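PDB 6RJ1: Mgp-operon protein 3 from Mycoplasma pneumoniae, which probably serves as a surface adhesin subunit, P40/P90, that acts with adhesin P1 in attachment of the bacterium to host cells, likely through sugar binding. Local coordinates for residues Ala228-Glu240 with Thr440-His452. Numbering follows the deposited sequence.
Sequences AYRKLNESWPVYE and TDALPNVITQLYH
Val446 and Trp236 make the main apolar contact. Val446 CG2 sits over one face of the indole, 3.7 Å from the centroid of the five-membered ring and 15° off its normal, a CH-pi contact. CG1 of Val446 is anti to its backbone N (chi1 168°), which carries it along the ring to Trp236 CZ2 at 3.6 Å. Gln449 CB approaches Trp236 CZ3 obliquely at 3.5 Å; the amide beyond it has its polar partner in Ile369. The Trp236 NE1 group has its polar partner in Val166. Leu232 CG rests on Ile447 CD1 at 3.8 Å, and Phe66 of strand 64-66 also touches Leu232. Further along, Val238 CG1 packs on Leu443 CD2.

Three hydrogen bonds join the segments. Ile447 N donates to Leu232 O at 3.0 Å, in the carbonyl plane and on a lone pair. Val446 N donates to Glu234 O, also at 3.0 Å, with a bent N-H...O angle of 143°. Ser235 OG donates to Leu443 O at 2.7 Å.

Lys231 to Glu234 form a type I beta turn. Glu234 OE1 accepts from Lys231 N at 2.8 Å, which ties the Glu234 side chain back to the turn. Through the bonds from Val446 N and Ile447 N, helix 446-454 begins against this turn: a helix N-terminus whose first amides bond to the carbonyls of a type I beta turn distant in sequence.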
loop_
_atom_site.group_PDB
_atom_site.type_symbol
_atom_site.label_atom_id
_atom_site.label_comp_id
_atom_site.label_asym_id
_atom_site.label_seq_id
_atom_site.Cartn_x
_atom_site.Cartn_y
_atom_site.Cartn_z
ATOM N N ALA A 228 4.171 16.005 -7.697
ATOM C CA ALA A 228 3.912 15.640 -9.073
ATOM C C ALA A 228 2.938 14.489 -9.250
ATOM O O ALA A 228 2.974 13.507 -8.507
ATOM C CB ALA A 228 5.208 15.341 -9.784
ATOM N N TYR A 229 2.043 14.656 -10.228
ATOM C CA TYR A 229 1.097 13.681 -10.734
ATOM C C TYR A 229 1.535 13.534 -12.171
ATOM O O TYR A 229 1.685 14.543 -12.878
ATOM C CB TYR A 229 -0.348 14.188 -10.654
ATOM C CG TYR A 229 -0.944 14.052 -9.275
ATOM C CD1 TYR A 229 -1.484 12.839 -8.842
ATOM C CD2 TYR A 229 -0.951 15.126 -8.390
ATOM C CE1 TYR A 229 -2.024 12.704 -7.564
ATOM C CE2 TYR A 229 -1.492 15.005 -7.112
ATOM C CZ TYR A 229 -2.032 13.793 -6.702
ATOM O OH TYR A 229 -2.567 13.686 -5.436
ATOM N N ARG A 230 1.863 12.313 -12.584
ATOM C CA ARG A 230 2.361 12.144 -13.940
ATOM C C ARG A 230 1.634 11.047 -14.710
ATOM O O ARG A 230 1.091 10.113 -14.115
ATOM C CB ARG A 230 3.892 11.900 -13.939
ATOM C CG ARG A 230 4.758 13.046 -13.412
ATOM C CD ARG A 230 4.937 14.168 -14.418
ATOM N NE ARG A 230 5.765 15.266 -13.904
ATOM C CZ ARG A 230 5.290 16.323 -13.246
ATOM N NH1 ARG A 230 6.115 17.267 -12.811
ATOM N NH2 ARG A 230 3.987 16.435 -13.003
ATOM N N LYS A 231 1.636 11.175 -16.046
ATOM C CA LYS A 231 1.075 10.188 -16.955
ATOM C C LYS A 231 2.080 9.027 -17.075
ATOM O O LYS A 231 3.247 9.171 -16.703
ATOM C CB LYS A 231 0.770 10.811 -18.319
ATOM C CG LYS A 231 -0.494 11.662 -18.334
ATOM C CD LYS A 231 -1.059 11.795 -19.745
ATOM C CE LYS A 231 -2.451 12.370 -19.718
ATOM N NZ LYS A 231 -3.069 12.388 -21.070
ATOM N N LEU A 232 1.611 7.871 -17.554
ATOM C CA LEU A 232 2.385 6.643 -17.694
ATOM C C LEU A 232 3.756 6.819 -18.376
ATOM O O LEU A 232 4.744 6.267 -17.893
ATOM C CB LEU A 232 1.521 5.604 -18.426
ATOM C CG LEU A 232 0.926 4.444 -17.607
ATOM C CD1 LEU A 232 0.561 4.839 -16.189
ATOM C CD2 LEU A 232 -0.256 3.848 -18.316
ATOM N N ASN A 233 3.812 7.611 -19.458
ATOM C CA ASN A 233 5.039 7.880 -20.215
ATOM C C ASN A 233 5.816 9.114 -19.716
ATOM O O ASN A 233 6.916 9.395 -20.210
ATOM C CB ASN A 233 4.752 7.965 -21.715
ATOM C CG ASN A 233 4.330 6.642 -22.299
ATOM O OD1 ASN A 233 5.085 5.664 -22.303
ATOM N ND2 ASN A 233 3.106 6.577 -22.787
ATOM N N GLU A 234 5.250 9.830 -18.729
ATOM C CA GLU A 234 5.896 10.982 -18.110
ATOM C C GLU A 234 6.790 10.466 -16.986
ATOM O O GLU A 234 6.682 9.298 -16.597
ATOM C CB GLU A 234 4.853 11.977 -17.568
ATOM C CG GLU A 234 4.238 12.876 -18.628
ATOM C CD GLU A 234 3.077 13.759 -18.202
ATOM O OE1 GLU A 234 2.598 13.626 -17.052
ATOM O OE2 GLU A 234 2.638 14.587 -19.033
ATOM N N SER A 235 7.685 11.320 -16.473
ATOM C CA SER A 235 8.563 10.943 -15.363
ATOM C C SER A 235 8.293 11.798 -14.144
ATOM O O SER A 235 8.029 13.004 -14.269
ATOM C CB SER A 235 10.027 11.092 -15.752
ATOM O OG SER A 235 10.354 10.204 -16.802
ATOM N N TRP A 236 8.405 11.182 -12.957
ATOM C CA TRP A 236 8.272 11.894 -11.694
ATOM C C TRP A 236 9.592 12.636 -11.453
ATOM O O TRP A 236 10.655 12.121 -11.840
ATOM C CB TRP A 236 8.095 10.903 -10.541
ATOM C CG TRP A 236 6.812 10.144 -10.513
ATOM C CD1 TRP A 236 5.548 10.649 -10.622
ATOM C CD2 TRP A 236 6.665 8.757 -10.198
ATOM N NE1 TRP A 236 4.623 9.646 -10.440
ATOM C CE2 TRP A 236 5.282 8.472 -10.192
ATOM C CE3 TRP A 236 7.575 7.711 -9.953
ATOM C CZ2 TRP A 236 4.786 7.190 -9.938
ATOM C CZ3 TRP A 236 7.083 6.448 -9.688
ATOM C CH2 TRP A 236 5.706 6.190 -9.694
ATOM N N PRO A 237 9.594 13.816 -10.795
ATOM C CA PRO A 237 10.882 14.446 -10.475
ATOM C C PRO A 237 11.456 13.850 -9.190
ATOM O O PRO A 237 10.720 13.271 -8.383
ATOM C CB PRO A 237 10.529 15.927 -10.308
ATOM C CG PRO A 237 9.036 15.977 -10.095
ATOM C CD PRO A 237 8.468 14.591 -10.240
ATOM N N VAL A 238 12.777 13.974 -9.008
ATOM C CA VAL A 238 13.469 13.505 -7.793
ATOM C C VAL A 238 13.125 14.464 -6.640
ATOM O O VAL A 238 13.121 14.070 -5.479
ATOM C CB VAL A 238 15.006 13.356 -7.977
ATOM C CG1 VAL A 238 15.424 11.913 -8.218
ATOM C CG2 VAL A 238 15.581 14.308 -9.028
ATOM N N TYR A 239 12.793 15.715 -6.998
ATOM C CA TYR A 239 12.416 16.804 -6.104
ATOM C C TYR A 239 10.943 16.736 -5.739
ATOM O O TYR A 239 10.104 16.333 -6.555
ATOM C CB TYR A 239 12.737 18.171 -6.740
ATOM C CG TYR A 239 14.048 18.185 -7.491
ATOM C CD1 TYR A 239 15.257 18.345 -6.820
ATOM C CD2 TYR A 239 14.085 18.002 -8.871
ATOM C CE1 TYR A 239 16.474 18.316 -7.502
ATOM C CE2 TYR A 239 15.295 17.975 -9.565
ATOM C CZ TYR A 239 16.490 18.138 -8.877
ATOM O OH TYR A 239 17.683 18.113 -9.557
ATOM N N GLU A 240 10.635 17.139 -4.502
ATOM C CA GLU A 240 9.281 17.201 -3.957
ATOM C C GLU A 240 9.147 18.426 -3.039
ATOM O O GLU A 240 10.112 18.763 -2.346
ATOM C CB GLU A 240 8.858 15.884 -3.276
ATOM C CG GLU A 240 9.774 15.391 -2.164
ATOM C CD GLU A 240 9.091 14.426 -1.219
ATOM O OE1 GLU A 240 8.058 14.811 -0.625
ATOM O OE2 GLU A 240 9.584 13.286 -1.072
ATOM N N THR A 440 20.596 17.608 -15.332
ATOM C CA THR A 440 20.665 16.266 -14.742
ATOM C C THR A 440 19.664 15.279 -15.392
ATOM O O THR A 440 18.606 15.691 -15.892
ATOM C CB THR A 440 20.531 16.306 -13.200
ATOM O OG1 THR A 440 19.189 16.635 -12.822
ATOM C CG2 THR A 440 21.543 17.245 -12.537
ATOM N N ASP A 441 20.016 13.972 -15.368
ATOM C CA ASP A 441 19.224 12.877 -15.935
ATOM C C ASP A 441 17.873 12.746 -15.247
ATOM O O ASP A 441 17.802 12.659 -14.013
ATOM C CB ASP A 441 19.966 11.522 -15.828
ATOM C CG ASP A 441 21.434 11.538 -16.210
ATOM O OD1 ASP A 441 21.736 11.697 -17.421
ATOM O OD2 ASP A 441 22.283 11.374 -15.301
ATOM N N ALA A 442 16.802 12.726 -16.055
ATOM C CA ALA A 442 15.441 12.506 -15.564
ATOM C C ALA A 442 15.272 11.011 -15.268
ATOM O O ALA A 442 15.942 10.178 -15.891
ATOM C CB ALA A 442 14.430 12.943 -16.610
ATOM N N LEU A 443 14.389 10.673 -14.315
ATOM C CA LEU A 443 14.111 9.282 -13.937
ATOM C C LEU A 443 13.360 8.582 -15.071
ATOM O O LEU A 443 12.657 9.264 -15.809
ATOM C CB LEU A 443 13.207 9.231 -12.684
ATOM C CG LEU A 443 13.668 9.877 -11.379
ATOM C CD1 LEU A 443 12.569 9.807 -10.348
ATOM C CD2 LEU A 443 14.901 9.203 -10.825
ATOM N N PRO A 444 13.404 7.235 -15.194
ATOM C CA PRO A 444 12.569 6.569 -16.211
ATOM C C PRO A 444 11.057 6.743 -15.950
ATOM O O PRO A 444 10.661 7.112 -14.843
ATOM C CB PRO A 444 12.979 5.092 -16.087
ATOM C CG PRO A 444 14.270 5.102 -15.345
ATOM C CD PRO A 444 14.174 6.247 -14.416
ATOM N N ASN A 445 10.223 6.472 -16.980
ATOM C CA ASN A 445 8.744 6.552 -17.014
ATOM C C ASN A 445 8.062 6.064 -15.722
ATOM O O ASN A 445 8.599 5.195 -15.032
ATOM C CB ASN A 445 8.178 5.691 -18.173
ATOM C CG ASN A 445 8.789 5.912 -19.519
ATOM O OD1 ASN A 445 8.232 6.613 -20.370
ATOM N ND2 ASN A 445 9.944 5.300 -19.753
ATOM N N VAL A 446 6.833 6.560 -15.462
ATOM C CA VAL A 446 5.994 6.116 -14.350
ATOM C C VAL A 446 5.703 4.611 -14.550
ATOM O O VAL A 446 5.806 3.833 -13.597
ATOM C CB VAL A 446 4.696 6.964 -14.250
ATOM C CG1 VAL A 446 3.671 6.337 -13.301
ATOM C CG2 VAL A 446 5.007 8.399 -13.835
ATOM N N ILE A 447 5.413 4.210 -15.813
ATOM C CA ILE A 447 5.107 2.825 -16.187
ATOM C C ILE A 447 6.297 1.876 -15.919
ATOM O O ILE A 447 6.077 0.739 -15.483
ATOM C CB ILE A 447 4.536 2.720 -17.634
ATOM C CG1 ILE A 447 3.858 1.352 -17.879
ATOM C CG2 ILE A 447 5.559 3.061 -18.724
ATOM C CD1 ILE A 447 2.595 1.088 -17.071
ATOM N N THR A 448 7.540 2.352 -16.131
ATOM C CA THR A 448 8.763 1.588 -15.864
ATOM C C THR A 448 8.906 1.405 -14.342
ATOM O O THR A 448 9.177 0.293 -13.877
ATOM C CB THR A 448 9.963 2.331 -16.470
ATOM O OG1 THR A 448 9.760 2.475 -17.872
ATOM C CG2 THR A 448 11.290 1.641 -16.191
ATOM N N GLN A 449 8.706 2.506 -13.576
ATOM C CA GLN A 449 8.796 2.522 -12.115
ATOM C C GLN A 449 7.759 1.617 -11.510
ATOM O O GLN A 449 8.060 0.943 -10.533
ATOM C CB GLN A 449 8.656 3.936 -11.534
ATOM C CG GLN A 449 9.626 4.978 -12.086
ATOM C CD GLN A 449 11.068 4.826 -11.670
ATOM O OE1 GLN A 449 11.494 3.822 -11.078
ATOM N NE2 GLN A 449 11.852 5.843 -11.976
ATOM N N LEU A 450 6.553 1.580 -12.103
ATOM C CA LEU A 450 5.478 0.706 -11.648
ATOM C C LEU A 450 5.839 -0.755 -11.928
ATOM O O LEU A 450 5.562 -1.604 -11.081
ATOM C CB LEU A 450 4.118 1.075 -12.265
ATOM C CG LEU A 450 3.491 2.403 -11.842
ATOM C CD1 LEU A 450 2.375 2.795 -12.783
ATOM C CD2 LEU A 450 3.006 2.367 -10.413
ATOM N N TYR A 451 6.504 -1.049 -13.067
ATOM C CA TYR A 451 6.920 -2.423 -13.342
ATOM C C TYR A 451 7.988 -2.893 -12.348
ATOM O O TYR A 451 7.820 -3.946 -11.726
ATOM C CB TYR A 451 7.362 -2.645 -14.804
ATOM C CG TYR A 451 7.832 -4.068 -15.047
ATOM C CD1 TYR A 451 6.916 -5.104 -15.243
ATOM C CD2 TYR A 451 9.184 -4.400 -14.980
ATOM C CE1 TYR A 451 7.339 -6.422 -15.397
ATOM C CE2 TYR A 451 9.616 -5.716 -15.124
ATOM C CZ TYR A 451 8.690 -6.721 -15.339
ATOM O OH TYR A 451 9.124 -8.009 -15.496
ATOM N N HIS A 452 9.076 -2.106 -12.202
ATOM C CA HIS A 452 10.197 -2.396 -11.301
ATOM C C HIS A 452 9.764 -2.561 -9.844
ATOM O O HIS A 452 10.218 -3.492 -9.188
ATOM C CB HIS A 452 11.283 -1.325 -11.433
ATOM C CG HIS A 452 12.583 -1.709 -10.806
ATOM N ND1 HIS A 452 12.939 -1.248 -9.560
ATOM C CD2 HIS A 452 13.571 -2.504 -11.277
ATOM C CE1 HIS A 452 14.132 -1.761 -9.312
ATOM N NE2 HIS A 452 14.551 -2.527 -10.319
#